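Local atomic coordinates of endoglucanase FnCel5A (Fervidobacterium nodosum, PDB entry 3NCO), a protein that probably hydrolyses internal beta-1,4-glucosidic bonds of cellulose, as an endoglucanase of glycosyl hydrolase family 5. Residues T152-L157 against D177-S182; R188-V193 against I198-H203; V226-E229 against E234-Q237; A267-R272 against E311-S316. All blocks are in the same frame, centred on the assembly; numbering follows the deposited sequence.

Contact 1: T152-L157 against D177-S182; sequences TKWNEL and DVPNWS. With PO4 (phosphate ion), chain E.
Trp154 reaches from helix 151-168 to the chain leaving strand 174-177, where it meets Asp177 and Pro179. Its CG lies anti to the backbone N (chi1 174°), which swings the indole off the helix towards Asp177. From CB outward, the first atom to touch is CD1, which faces Pro179 CB at 4.1 Å; the two side chains cross at about a right angle. NE1 comes next and donates to Asp177 O at 2.9 Å. The bond is bent, 132° at the hydrogen, and the oxygen lies 31° out of the indole plane, so it is met obliquely rather than squarely at the N-H. CE2 and CZ2 follow at 3.7 and 3.9 Å from the same Asp177 O. A phenylalanine in place of Trp154 would probably leave Asp177 O without its N-H donor and the helix without that bond to the strand end. The carboxylate of Asp177 turns to another task, its OD2 accepting from the backbone N of Glu144. On the same helix turn Thr152 OG1 donates to phosphate O3 at 2.7 Å and Asn155 ND2 to phosphate O4 at 3.0 Å; this anion probably comes from the crystallisation liquor. The indole also meets Tyr158 one turn further along, and touches Pro145 and Leu190. The contact thus ties helix 151-168 to the end of strand 174-177 that follows it in the barrel, while Val178 joins Ser201 of the next strand, 198-204, by a backbone hydrogen bond.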
loop_
_atom_site.group_PDB
_atom_site.type_symbol
_atom_site.label_atom_id
_atom_site.label_comp_id
_atom_site.label_asym_id
_atom_site.label_seq_id
_atom_site.Cartn_x
_atom_site.Cartn_y
_atom_site.Cartn_z
ATOM N N THR A 152 -11.531 -2.532 16.291
ATOM C CA THR A 152 -12.034 -3.776 16.894
ATOM C C THR A 152 -12.493 -4.823 15.890
ATOM O O THR A 152 -12.149 -6.005 16.017
ATOM C CB THR A 152 -13.149 -3.412 17.903
ATOM O OG1 THR A 152 -12.595 -2.562 18.914
ATOM C CG2 THR A 152 -13.851 -4.645 18.539
ATOM N N LYS A 153 -13.292 -4.417 14.912
ATOM C CA LYS A 153 -13.794 -5.376 13.916
ATOM C C LYS A 153 -12.639 -5.871 13.083
ATOM O O LYS A 153 -12.600 -7.037 12.680
ATOM C CB LYS A 153 -14.772 -4.665 12.984
ATOM C CG LYS A 153 -16.078 -4.257 13.673
ATOM C CD LYS A 153 -17.054 -5.417 13.875
ATOM C CE LYS A 153 -18.465 -4.965 14.323
ATOM N NZ LYS A 153 -19.096 -6.276 14.734
ATOM N N TRP A 154 -11.705 -4.974 12.781
ATOM C CA TRP A 154 -10.570 -5.393 11.993
ATOM C C TRP A 154 -9.708 -6.366 12.752
ATOM O O TRP A 154 -9.210 -7.318 12.170
ATOM C CB TRP A 154 -9.798 -4.156 11.609
ATOM C CG TRP A 154 -8.536 -4.370 10.927
ATOM C CD1 TRP A 154 -7.340 -3.881 11.343
ATOM C CD2 TRP A 154 -8.299 -5.076 9.676
ATOM N NE1 TRP A 154 -6.349 -4.245 10.442
ATOM C CE2 TRP A 154 -6.916 -4.930 9.392
ATOM C CE3 TRP A 154 -9.123 -5.722 8.745
ATOM C CZ2 TRP A 154 -6.308 -5.494 8.247
ATOM C CZ3 TRP A 154 -8.527 -6.265 7.571
ATOM C CH2 TRP A 154 -7.123 -6.168 7.368
ATOM N N ASN A 155 -9.530 -6.147 14.044
ATOM C CA ASN A 155 -8.685 -7.005 14.838
ATOM C C ASN A 155 -9.321 -8.395 14.864
ATOM O O ASN A 155 -8.623 -9.413 15.018
ATOM C CB ASN A 155 -8.592 -6.448 16.276
ATOM C CG ASN A 155 -7.554 -5.374 16.392
ATOM O OD1 ASN A 155 -6.639 -5.353 15.601
ATOM N ND2 ASN A 155 -7.703 -4.474 17.331
ATOM N N GLU A 156 -10.647 -8.424 14.734
ATOM C CA GLU A 156 -11.383 -9.691 14.714
ATOM C C GLU A 156 -11.330 -10.392 13.358
ATOM O O GLU A 156 -11.217 -11.638 13.274
ATOM C CB GLU A 156 -12.843 -9.509 15.165
ATOM C CG GLU A 156 -12.920 -9.014 16.646
ATOM C CD GLU A 156 -14.293 -8.444 17.107
ATOM O OE1 GLU A 156 -14.463 -8.277 18.356
ATOM O OE2 GLU A 156 -15.164 -8.118 16.265
ATOM N N LEU A 157 -11.420 -9.577 12.292
ATOM C CA LEU A 157 -11.484 -10.067 10.940
ATOM C C LEU A 157 -10.168 -10.557 10.317
ATOM O O LEU A 157 -10.117 -11.640 9.723
ATOM C CB LEU A 157 -12.111 -8.955 10.042
ATOM C CG LEU A 157 -12.182 -9.270 8.546
ATOM C CD1 LEU A 157 -13.003 -10.536 8.323
ATOM C CD2 LEU A 157 -12.824 -8.085 7.797
ATOM N N ASP A 177 -2.631 -3.846 7.619
ATOM C CA ASP A 177 -2.816 -2.387 7.692
ATOM C C ASP A 177 -3.316 -1.922 9.040
ATOM O O ASP A 177 -4.138 -2.534 9.657
ATOM C CB ASP A 177 -3.840 -1.912 6.641
ATOM C CG ASP A 177 -3.220 -1.914 5.176
ATOM O OD1 ASP A 177 -2.518 -2.906 4.830
ATOM O OD2 ASP A 177 -3.502 -0.978 4.376
ATOM N N VAL A 178 -2.786 -0.796 9.430
ATOM C CA VAL A 178 -3.304 -0.002 10.559
ATOM C C VAL A 178 -4.736 0.435 10.203
ATOM O O VAL A 178 -5.003 0.766 9.024
ATOM C CB VAL A 178 -2.338 1.187 10.729
ATOM C CG1 VAL A 178 -2.943 2.149 11.731
ATOM C CG2 VAL A 178 -1.022 0.607 11.253
ATOM N N PRO A 179 -5.654 0.420 11.194
ATOM C CA PRO A 179 -7.073 0.760 10.921
ATOM C C PRO A 179 -7.256 2.285 10.838
ATOM O O PRO A 179 -6.256 3.027 10.772
ATOM C CB PRO A 179 -7.840 0.116 12.075
ATOM C CG PRO A 179 -6.825 0.132 13.225
ATOM C CD PRO A 179 -5.420 0.088 12.626
ATOM N N ASN A 180 -8.524 2.743 10.758
ATOM C CA ASN A 180 -8.841 4.175 10.600
ATOM C C ASN A 180 -8.025 4.827 9.480
ATOM O O ASN A 180 -7.291 5.811 9.668
ATOM C CB ASN A 180 -8.689 4.933 11.917
ATOM C CG ASN A 180 -9.724 6.029 12.066
ATOM O OD1 ASN A 180 -10.737 5.857 12.753
ATOM N ND2 ASN A 180 -9.471 7.171 11.429
ATOM N N TRP A 181 -8.194 4.259 8.293
ATOM C CA TRP A 181 -7.490 4.744 7.083
ATOM C C TRP A 181 -5.977 4.563 7.143
ATOM O O TRP A 181 -5.255 5.212 6.347
ATOM C CB TRP A 181 -7.782 6.231 6.830
ATOM C CG TRP A 181 -9.187 6.521 6.799
ATOM C CD1 TRP A 181 -9.928 7.232 7.736
ATOM C CD2 TRP A 181 -10.084 6.144 5.783
ATOM N NE1 TRP A 181 -11.224 7.305 7.339
ATOM C CE2 TRP A 181 -11.359 6.654 6.142
ATOM C CE3 TRP A 181 -9.948 5.453 4.593
ATOM C CZ2 TRP A 181 -12.481 6.463 5.358
ATOM C CZ3 TRP A 181 -11.079 5.251 3.803
ATOM C CH2 TRP A 181 -12.321 5.772 4.183
ATOM N N SER A 182 -5.485 3.756 8.096
ATOM C CA SER A 182 -4.040 3.514 8.208
ATOM C C SER A 182 -3.256 4.800 8.609
ATOM O O SER A 182 -2.043 4.923 8.390
ATOM C CB SER A 182 -3.552 2.739 6.944
ATOM O OG SER A 182 -4.425 1.586 6.788
HETATM P P PO4 E . -10.120 -4.411 20.548
HETATM O O1 PO4 E . -9.594 -2.995 20.378
HETATM O O2 PO4 E . -9.543 -5.079 21.796
HETATM O O3 PO4 E . -11.633 -4.268 20.712
HETATM O O4 PO4 E . -9.674 -5.307 19.381
#

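Contact 2: R188-V193 against I198-H203; sequences RELKLV and IIVSFH
No flat side chain takes part between the two segments: Leu190, Leu192, Ile198 and Val200 meet by methyl groups, and the nearest planar group across the contact is the backbone carbonyl of Val193, its O 4.3 Å from Ile198 CD1. Leu190 and Val200 approach tip to tip, CD2 to CG1 at 3.6 Å. Because Leu190 holds CG anti to its own backbone N (chi1 -176°), its branch is carried down onto the strand. Leu192 slants across two residues with one methyl: its CD2 is 3.7 Å from Val200 CG2 and 3.9 Å from Ile198 CD1. Val200 therefore splits its branches, CG1 for Leu190 and CG2 chiefly for Leu192. No hydrogen bond crosses; the loop is held from behind, where Asn155 OD1 accepts from Lys191 N and Tyr158 OH pairs with Lys191 O. Ile199 and Ser201 point away from the loop, as expected of alternating strand residues. This is characteristic of a (beta/alpha)8 barrel strand whose outward residues are covered: between strands 174-177 and 198-204 no regular alpha-helix intervenes, and the loop 188-193 lies over this part of the barrel wall.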
loop_
_atom_site.group_PDB
_atom_site.type_symbol
_atom_site.label_atom_id
_atom_site.label_comp_id
_atom_site.label_asym_id
_atom_site.label_seq_id
_atom_site.Cartn_x
_atom_site.Cartn_y
_atom_site.Cartn_z
ATOM N N ARG A 188 -1.635 2.147 17.728
ATOM C CA ARG A 188 -1.811 1.528 19.019
ATOM C C ARG A 188 -3.118 0.758 19.116
ATOM O O ARG A 188 -3.332 0.044 20.089
ATOM C CB ARG A 188 -1.776 2.600 20.121
ATOM C CG ARG A 188 -2.866 3.720 19.936
ATOM C CD ARG A 188 -2.713 4.783 21.054
ATOM N NE ARG A 188 -3.821 5.730 21.232
ATOM C CZ ARG A 188 -3.986 6.922 20.626
ATOM N NH1 ARG A 188 -5.066 7.651 20.972
ATOM N NH2 ARG A 188 -3.144 7.399 19.670
ATOM N N GLU A 189 -4.023 0.926 18.146
ATOM C CA GLU A 189 -5.309 0.230 18.217
ATOM C C GLU A 189 -5.176 -1.132 17.596
ATOM O O GLU A 189 -6.051 -1.936 17.735
ATOM C CB GLU A 189 -6.409 1.002 17.443
ATOM C CG GLU A 189 -6.539 2.477 17.805
ATOM C CD GLU A 189 -7.100 2.735 19.176
ATOM O OE1 GLU A 189 -7.622 1.789 19.825
ATOM O OE2 GLU A 189 -7.022 3.911 19.610
ATOM N N LEU A 190 -4.085 -1.374 16.873
ATOM C CA LEU A 190 -3.935 -2.655 16.161
ATOM C C LEU A 190 -3.498 -3.735 17.134
ATOM O O LEU A 190 -2.518 -3.538 17.871
ATOM C CB LEU A 190 -2.895 -2.488 15.052
ATOM C CG LEU A 190 -2.610 -3.635 14.107
ATOM C CD1 LEU A 190 -3.886 -4.115 13.390
ATOM C CD2 LEU A 190 -1.501 -3.222 13.093
ATOM N N LYS A 191 -4.224 -4.868 17.152
ATOM C CA LYS A 191 -3.847 -6.039 17.965
ATOM C C LYS A 191 -3.196 -7.087 17.059
ATOM O O LYS A 191 -3.810 -7.522 16.076
ATOM C CB LYS A 191 -5.068 -6.626 18.668
ATOM C CG LYS A 191 -4.734 -7.768 19.523
ATOM C CD LYS A 191 -5.952 -8.610 19.876
ATOM C CE LYS A 191 -6.837 -7.900 20.881
ATOM N NZ LYS A 191 -8.004 -8.803 21.128
ATOM N N LEU A 192 -1.969 -7.486 17.392
ATOM C CA LEU A 192 -1.223 -8.424 16.547
ATOM C C LEU A 192 -1.627 -9.877 16.848
ATOM O O LEU A 192 -2.522 -10.130 17.674
ATOM C CB LEU A 192 0.290 -8.154 16.623
ATOM C CG LEU A 192 0.698 -6.779 16.096
ATOM C CD1 LEU A 192 2.197 -6.580 16.218
ATOM C CD2 LEU A 192 0.308 -6.702 14.600
ATOM N N VAL A 193 -1.081 -10.805 16.108
ATOM C CA VAL A 193 -1.273 -12.230 16.368
ATOM C C VAL A 193 0.125 -12.830 16.400
ATOM O O VAL A 193 1.088 -12.172 16.012
ATOM C CB VAL A 193 -2.119 -12.895 15.274
ATOM C CG1 VAL A 193 -3.569 -12.340 15.344
ATOM C CG2 VAL A 193 -1.519 -12.674 13.937
ATOM N N ILE A 198 4.540 -11.579 9.487
ATOM C CA ILE A 198 3.700 -10.412 9.209
ATOM C C ILE A 198 4.528 -9.103 9.211
ATOM O O ILE A 198 5.561 -9.019 9.881
ATOM C CB ILE A 198 2.468 -10.293 10.146
ATOM C CG1 ILE A 198 2.880 -10.246 11.619
ATOM C CG2 ILE A 198 1.490 -11.459 9.873
ATOM C CD1 ILE A 198 1.696 -9.685 12.561
ATOM N N ILE A 199 4.016 -8.115 8.479
ATOM C CA ILE A 199 4.563 -6.760 8.507
ATOM C C ILE A 199 3.390 -5.822 8.712
ATOM O O ILE A 199 2.323 -6.031 8.125
ATOM C CB ILE A 199 5.235 -6.457 7.137
ATOM C CG1 ILE A 199 6.484 -7.360 6.978
ATOM C CG2 ILE A 199 5.674 -4.987 6.993
ATOM C CD1 ILE A 199 7.138 -7.275 5.607
ATOM N N VAL A 200 3.595 -4.764 9.498
ATOM C CA VAL A 200 2.465 -3.839 9.726
ATOM C C VAL A 200 2.696 -2.658 8.804
ATOM O O VAL A 200 3.848 -2.245 8.575
ATOM C CB VAL A 200 2.450 -3.390 11.243
ATOM C CG1 VAL A 200 1.574 -2.177 11.459
ATOM C CG2 VAL A 200 2.011 -4.573 12.133
ATOM N N SER A 201 1.608 -2.122 8.247
ATOM C CA SER A 201 1.749 -0.966 7.359
ATOM C C SER A 201 0.874 0.223 7.743
ATOM O O SER A 201 -0.283 0.040 8.076
ATOM C CB SER A 201 1.413 -1.415 5.939
ATOM O OG SER A 201 1.499 -0.327 5.058
ATOM N N PHE A 202 1.437 1.437 7.633
ATOM C CA PHE A 202 0.608 2.672 7.786
ATOM C C PHE A 202 0.803 3.513 6.550
ATOM O O PHE A 202 1.688 3.195 5.755
ATOM C CB PHE A 202 0.925 3.482 9.064
ATOM C CG PHE A 202 2.242 4.260 9.019
ATOM C CD1 PHE A 202 2.245 5.652 9.010
ATOM C CD2 PHE A 202 3.481 3.577 9.046
ATOM C CE1 PHE A 202 3.493 6.373 9.006
ATOM C CE2 PHE A 202 4.697 4.277 9.023
ATOM C CZ PHE A 202 4.691 5.654 9.004
ATOM N N HIS A 203 -0.091 4.461 6.340
ATOM C CA HIS A 203 0.013 5.385 5.231
ATOM C C HIS A 203 0.205 6.778 5.766
ATOM O O HIS A 203 -0.306 7.097 6.844
ATOM C CB HIS A 203 -1.259 5.351 4.428
ATOM C CG HIS A 203 -1.505 4.018 3.803
ATOM N ND1 HIS A 203 -2.654 3.733 3.117
ATOM C CD2 HIS A 203 -0.730 2.914 3.753
ATOM C CE1 HIS A 203 -2.582 2.493 2.653
ATOM N NE2 HIS A 203 -1.419 1.974 3.031
#

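Contact 3: V226-E229 against E234-Q237; sequences VKWE and EVEQ
The carboxylate of Glu234 grips the backbone N of Glu229 with both oxygens. OE1 accepts at 3.0 Å from Glu229 N, bent to 137° at the hydrogen and met on the syn side; OE2 adds a weak bond at 3.3 Å to the same N. OE1 also accepts from the backbone N of Lys231, just before helix 232-252, and so ties down the start of this helix of the (beta/alpha)8 barrel. Glu229 OE2 lies 4.8 Å from Glu234 OE2, a pair of like charges that would probably repel mildly at this protein surface. With an alanine in place of Glu234, the N-H groups of Glu229 and Lys231 would probably lose this acceptor, and the indole of Trp228 the carboxylate over its face. In the packing shell, Trp228 and Glu234 slide past one another in opposite directions, ring and carboxylate planes 17° apart. Glu234 CB rests over the same indole, offset toward the rim, 3.9 Å from NE1. Beyond it Trp228 CH2 meets Val235 CG2 at 4.1 Å. Trp275 of helix 269-285 packs edge-to-face with Trp228, so that the indole lies between helix 232-252 and helix 269-285. A water in the ring plane completes the join: Trp228 NE1 donates to it at 2.9 Å, and it in turn donates to Glu234 O at 2.8 Å.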
loop_
_atom_site.group_PDB
_atom_site.type_symbol
_atom_site.label_atom_id
_atom_site.label_comp_id
_atom_site.label_asym_id
_atom_site.label_seq_id
_atom_site.Cartn_x
_atom_site.Cartn_y
_atom_site.Cartn_z
ATOM N N VAL A 226 -1.302 25.910 -0.323
ATOM C CA VAL A 226 -0.742 25.569 0.987
ATOM C C VAL A 226 0.709 25.095 0.763
ATOM O O VAL A 226 0.945 24.181 -0.012
ATOM C CB VAL A 226 -1.606 24.475 1.696
ATOM C CG1 VAL A 226 -0.932 24.000 2.963
ATOM C CG2 VAL A 226 -2.992 25.053 1.959
ATOM N N LYS A 227 1.685 25.724 1.428
ATOM C CA LYS A 227 3.065 25.349 1.205
ATOM C C LYS A 227 3.595 24.314 2.206
ATOM O O LYS A 227 3.021 24.090 3.260
ATOM C CB LYS A 227 3.965 26.593 1.224
ATOM C CG LYS A 227 3.593 27.569 0.083
ATOM C CD LYS A 227 4.394 28.846 0.135
ATOM C CE LYS A 227 3.898 29.730 1.290
ATOM N NZ LYS A 227 3.857 31.175 0.903
ATOM N N TRP A 228 4.725 23.719 1.869
ATOM C CA TRP A 228 5.459 22.931 2.833
ATOM C C TRP A 228 6.932 23.239 2.560
ATOM O O TRP A 228 7.456 22.934 1.492
ATOM C CB TRP A 228 5.114 21.433 2.692
ATOM C CG TRP A 228 5.608 20.614 3.916
ATOM C CD1 TRP A 228 4.878 20.304 5.026
ATOM C CD2 TRP A 228 6.932 20.086 4.137
ATOM N NE1 TRP A 228 5.664 19.601 5.924
ATOM C CE2 TRP A 228 6.917 19.439 5.399
ATOM C CE3 TRP A 228 8.108 20.043 3.370
ATOM C CZ2 TRP A 228 8.057 18.775 5.932
ATOM C CZ3 TRP A 228 9.263 19.411 3.903
ATOM C CH2 TRP A 228 9.221 18.782 5.180
ATOM N N GLU A 229 7.611 23.847 3.538
ATOM C CA GLU A 229 8.886 24.529 3.254
ATOM C C GLU A 229 10.142 23.887 3.805
ATOM O O GLU A 229 11.275 24.419 3.636
ATOM C CB GLU A 229 8.777 25.983 3.707
ATOM C CG GLU A 229 7.668 26.673 2.954
ATOM C CD GLU A 229 7.493 28.057 3.443
ATOM O OE1 GLU A 229 8.211 28.925 2.895
ATOM O OE2 GLU A 229 6.688 28.268 4.384
ATOM N N GLU A 234 8.367 21.933 10.721
ATOM C CA GLU A 234 7.644 21.080 9.765
ATOM C C GLU A 234 8.241 19.670 9.710
ATOM O O GLU A 234 7.526 18.633 9.730
ATOM C CB GLU A 234 7.706 21.753 8.392
ATOM C CG GLU A 234 6.826 22.971 8.318
ATOM C CD GLU A 234 6.927 23.674 6.978
ATOM O OE1 GLU A 234 8.079 23.914 6.532
ATOM O OE2 GLU A 234 5.859 23.957 6.379
ATOM N N VAL A 235 9.566 19.613 9.663
ATOM C CA VAL A 235 10.289 18.325 9.716
ATOM C C VAL A 235 10.046 17.576 11.049
ATOM O O VAL A 235 9.818 16.365 11.069
ATOM C CB VAL A 235 11.812 18.569 9.500
ATOM C CG1 VAL A 235 12.614 17.237 9.577
ATOM C CG2 VAL A 235 12.037 19.318 8.171
ATOM N N GLU A 236 10.098 18.301 12.158
ATOM C CA GLU A 236 9.872 17.722 13.469
ATOM C C GLU A 236 8.446 17.163 13.599
ATOM O O GLU A 236 8.238 16.148 14.269
ATOM C CB GLU A 236 10.182 18.760 14.580
ATOM C CG GLU A 236 10.002 18.195 15.986
ATOM C CD GLU A 236 10.704 16.842 16.187
ATOM O OE1 GLU A 236 11.851 16.661 15.705
ATOM O OE2 GLU A 236 10.092 15.959 16.827
ATOM N N GLN A 237 7.448 17.790 12.967
ATOM C CA GLN A 237 6.086 17.192 13.012
ATOM C C GLN A 237 6.108 15.772 12.463
ATOM O O GLN A 237 5.501 14.860 13.047
ATOM C CB GLN A 237 5.039 18.026 12.228
ATOM C CG GLN A 237 4.675 19.419 12.829
ATOM C CD GLN A 237 3.569 19.313 13.902
ATOM O OE1 GLN A 237 2.565 18.594 13.693
ATOM N NE2 GLN A 237 3.752 19.999 15.049
HETATM O O HOH W 1 5.016 18.636 8.530
#

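Contact 4: A267-R272 against E311-S316; sequences ADMESR and EPLTTS
Leu313 carries the packing, laying its two methyls against Arg272 and the selenomethionine Met269. CD2 sits over one face of the Arg272 guanidinium, offset toward its rim, 3.6 Å from NH2 and 3.8 Å from CZ. CD1 takes the backbone instead, 3.8 Å from Arg272 O. Met269 adds a looser touch, SE to Leu313 CD2 at 4.3 Å. The Arg272 chain is bent at chi3 (78°), which brings the flat guanidinium under the leucine; its NE donates to Ala263 O, so the group is held from outside these two segments and the methyl bears on one face. No hydrogen bond crosses the contact. The polar bonds instead fasten each helix start to itself. At the first, Asp268 is the N-cap: its OD2 accepts from Ser271 N at 3.0 Å, nearly straight at 173° but from above the carboxylate plane, while OD1 accepts from Ser271 OG at 2.7 Å. At the second, Glu311 OE1 takes two donors from opposite faces of its plane, Thr315 OG1 at 2.7 Å and Thr315 N at 3.2 Å. Glu311 OE2 forms a salt bridge with Arg53, and a cis peptide bond precedes Pro312, which occupies the N-cap position. Leu313 and Arg272 also touch Tyr292 of strand 289-292. Here the short helix 313-318, near the end of the chain, docks through its first turn onto the start of helix 269-285, on the outside of the (beta/alpha)8 barrel.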
loop_
_atom_site.group_PDB
_atom_site.type_symbol
_atom_site.label_atom_id
_atom_site.label_comp_id
_atom_site.label_asym_id
_atom_site.label_seq_id
_atom_site.Cartn_x
_atom_site.Cartn_y
_atom_site.Cartn_z
ATOM N N ALA A 267 -0.621 20.766 -5.268
ATOM C CA ALA A 267 0.413 21.347 -4.420
ATOM C C ALA A 267 1.557 21.867 -5.303
ATOM O O ALA A 267 1.861 21.307 -6.380
ATOM C CB ALA A 267 0.946 20.275 -3.423
ATOM N N ASP A 268 2.216 22.940 -4.871
ATOM C CA ASP A 268 3.278 23.472 -5.723
ATOM C C ASP A 268 4.459 22.484 -5.753
ATOM O O ASP A 268 4.718 21.788 -4.768
ATOM C CB ASP A 268 3.706 24.858 -5.258
ATOM C CG ASP A 268 4.545 24.806 -3.988
ATOM O OD1 ASP A 268 3.946 24.842 -2.891
ATOM O OD2 ASP A 268 5.798 24.764 -4.105
HETATM N N MSE A 269 5.187 22.434 -6.870
HETATM C CA MSE A 269 6.156 21.357 -7.054
HETATM C C MSE A 269 7.291 21.378 -6.004
HETATM O O MSE A 269 7.708 20.309 -5.507
HETATM C CB MSE A 269 6.712 21.338 -8.476
HETATM C CG MSE A 269 7.714 20.245 -8.767
HETATM SE SE MSE A 269 6.862 18.492 -8.538
HETATM C CE MSE A 269 5.854 18.404 -10.241
ATOM N N GLU A 270 7.833 22.562 -5.721
ATOM C CA GLU A 270 8.955 22.587 -4.752
ATOM C C GLU A 270 8.523 22.049 -3.404
ATOM O O GLU A 270 9.242 21.222 -2.826
ATOM C CB GLU A 270 9.689 23.927 -4.629
ATOM C CG GLU A 270 10.974 23.767 -3.714
ATOM C CD GLU A 270 12.159 24.682 -4.052
ATOM O OE1 GLU A 270 13.275 24.468 -3.458
ATOM O OE2 GLU A 270 11.987 25.602 -4.896
ATOM N N SER A 271 7.343 22.480 -2.931
ATOM C CA SER A 271 6.784 21.852 -1.711
ATOM C C SER A 271 6.668 20.328 -1.799
ATOM O O SER A 271 7.058 19.620 -0.878
ATOM C CB SER A 271 5.439 22.454 -1.292
ATOM O OG SER A 271 5.558 23.829 -0.964
ATOM N N ARG A 272 6.169 19.818 -2.918
ATOM C CA ARG A 272 6.008 18.376 -3.096
ATOM C C ARG A 272 7.355 17.668 -2.983
ATOM O O ARG A 272 7.494 16.600 -2.330
ATOM C CB ARG A 272 5.394 18.095 -4.464
ATOM C CG ARG A 272 3.939 18.456 -4.521
ATOM C CD ARG A 272 3.367 18.240 -5.884
ATOM N NE ARG A 272 3.106 16.832 -6.106
ATOM C CZ ARG A 272 3.101 16.237 -7.306
ATOM N NH1 ARG A 272 3.325 16.941 -8.412
ATOM N NH2 ARG A 272 2.823 14.921 -7.390
ATOM N N GLU A 311 11.234 14.917 -12.459
ATOM C CA GLU A 311 12.402 15.112 -11.611
ATOM C C GLU A 311 12.450 16.568 -11.158
ATOM O O GLU A 311 12.093 17.470 -11.925
ATOM C CB GLU A 311 13.696 14.817 -12.398
ATOM C CG GLU A 311 13.923 13.354 -12.743
ATOM C CD GLU A 311 14.167 12.450 -11.533
ATOM O OE1 GLU A 311 14.279 12.968 -10.404
ATOM O OE2 GLU A 311 14.252 11.214 -11.722
ATOM N N PRO A 312 12.953 16.810 -9.938
ATOM C CA PRO A 312 13.491 15.832 -8.977
ATOM C C PRO A 312 12.484 15.129 -8.056
ATOM O O PRO A 312 12.910 14.450 -7.103
ATOM C CB PRO A 312 14.459 16.685 -8.139
ATOM C CG PRO A 312 13.810 18.036 -8.120
ATOM C CD PRO A 312 13.110 18.194 -9.451
ATOM N N LEU A 313 11.185 15.264 -8.333
ATOM C CA LEU A 313 10.204 14.560 -7.498
ATOM C C LEU A 313 10.529 13.071 -7.371
ATOM O O LEU A 313 10.405 12.511 -6.269
ATOM C CB LEU A 313 8.768 14.725 -8.005
ATOM C CG LEU A 313 7.671 14.162 -7.078
ATOM C CD1 LEU A 313 7.696 14.886 -5.741
ATOM C CD2 LEU A 313 6.321 14.342 -7.776
ATOM N N THR A 314 10.889 12.431 -8.489
ATOM C CA THR A 314 11.150 10.974 -8.459
ATOM C C THR A 314 12.321 10.672 -7.565
ATOM O O THR A 314 12.286 9.736 -6.762
ATOM C CB THR A 314 11.319 10.385 -9.885
ATOM O OG1 THR A 314 10.089 10.581 -10.603
ATOM C CG2 THR A 314 11.672 8.892 -9.850
ATOM N N THR A 315 13.364 11.488 -7.709
ATOM C CA THR A 315 14.540 11.339 -6.824
ATOM C C THR A 315 14.167 11.566 -5.348
ATOM O O THR A 315 14.676 10.882 -4.452
ATOM C CB THR A 315 15.680 12.266 -7.297
ATOM O OG1 THR A 315 16.004 11.924 -8.656
ATOM C CG2 THR A 315 16.917 12.108 -6.414
ATOM N N SER A 316 13.262 12.507 -5.093
ATOM C CA SER A 316 12.720 12.658 -3.707
ATOM C C SER A 316 12.101 11.394 -3.135
ATOM O O SER A 316 12.301 11.098 -1.941
ATOM C CB SER A 316 11.667 13.769 -3.611
ATOM O OG SER A 316 12.310 15.054 -3.700
#

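How the contacts relate
The four contacts form two touching pairs on one barrel. Contacts 1 and 2, centres 8 Å apart, share the bond from His203 N to Ser182 O, 2.9 Å, and the side chain of Asn155 also links them. Contacts 3 and 4, centres 14 Å apart, are joined by Trp228 N and Ser271 OG at 3.0 Å. Contacts 1 and 4 lie on opposite sides of the chain's centre, about 32 Å apart between centres. The strand ends of contacts 1 and 2 border what is probably the active site: His203 ND1 hydrogen-bonds OE2 of Glu144, the glutamate of the family's Asn-Glu-Pro motif and probably the acid/base as in relatives, which Asp177 also borders. The phosphate is set apart, on the outer helix.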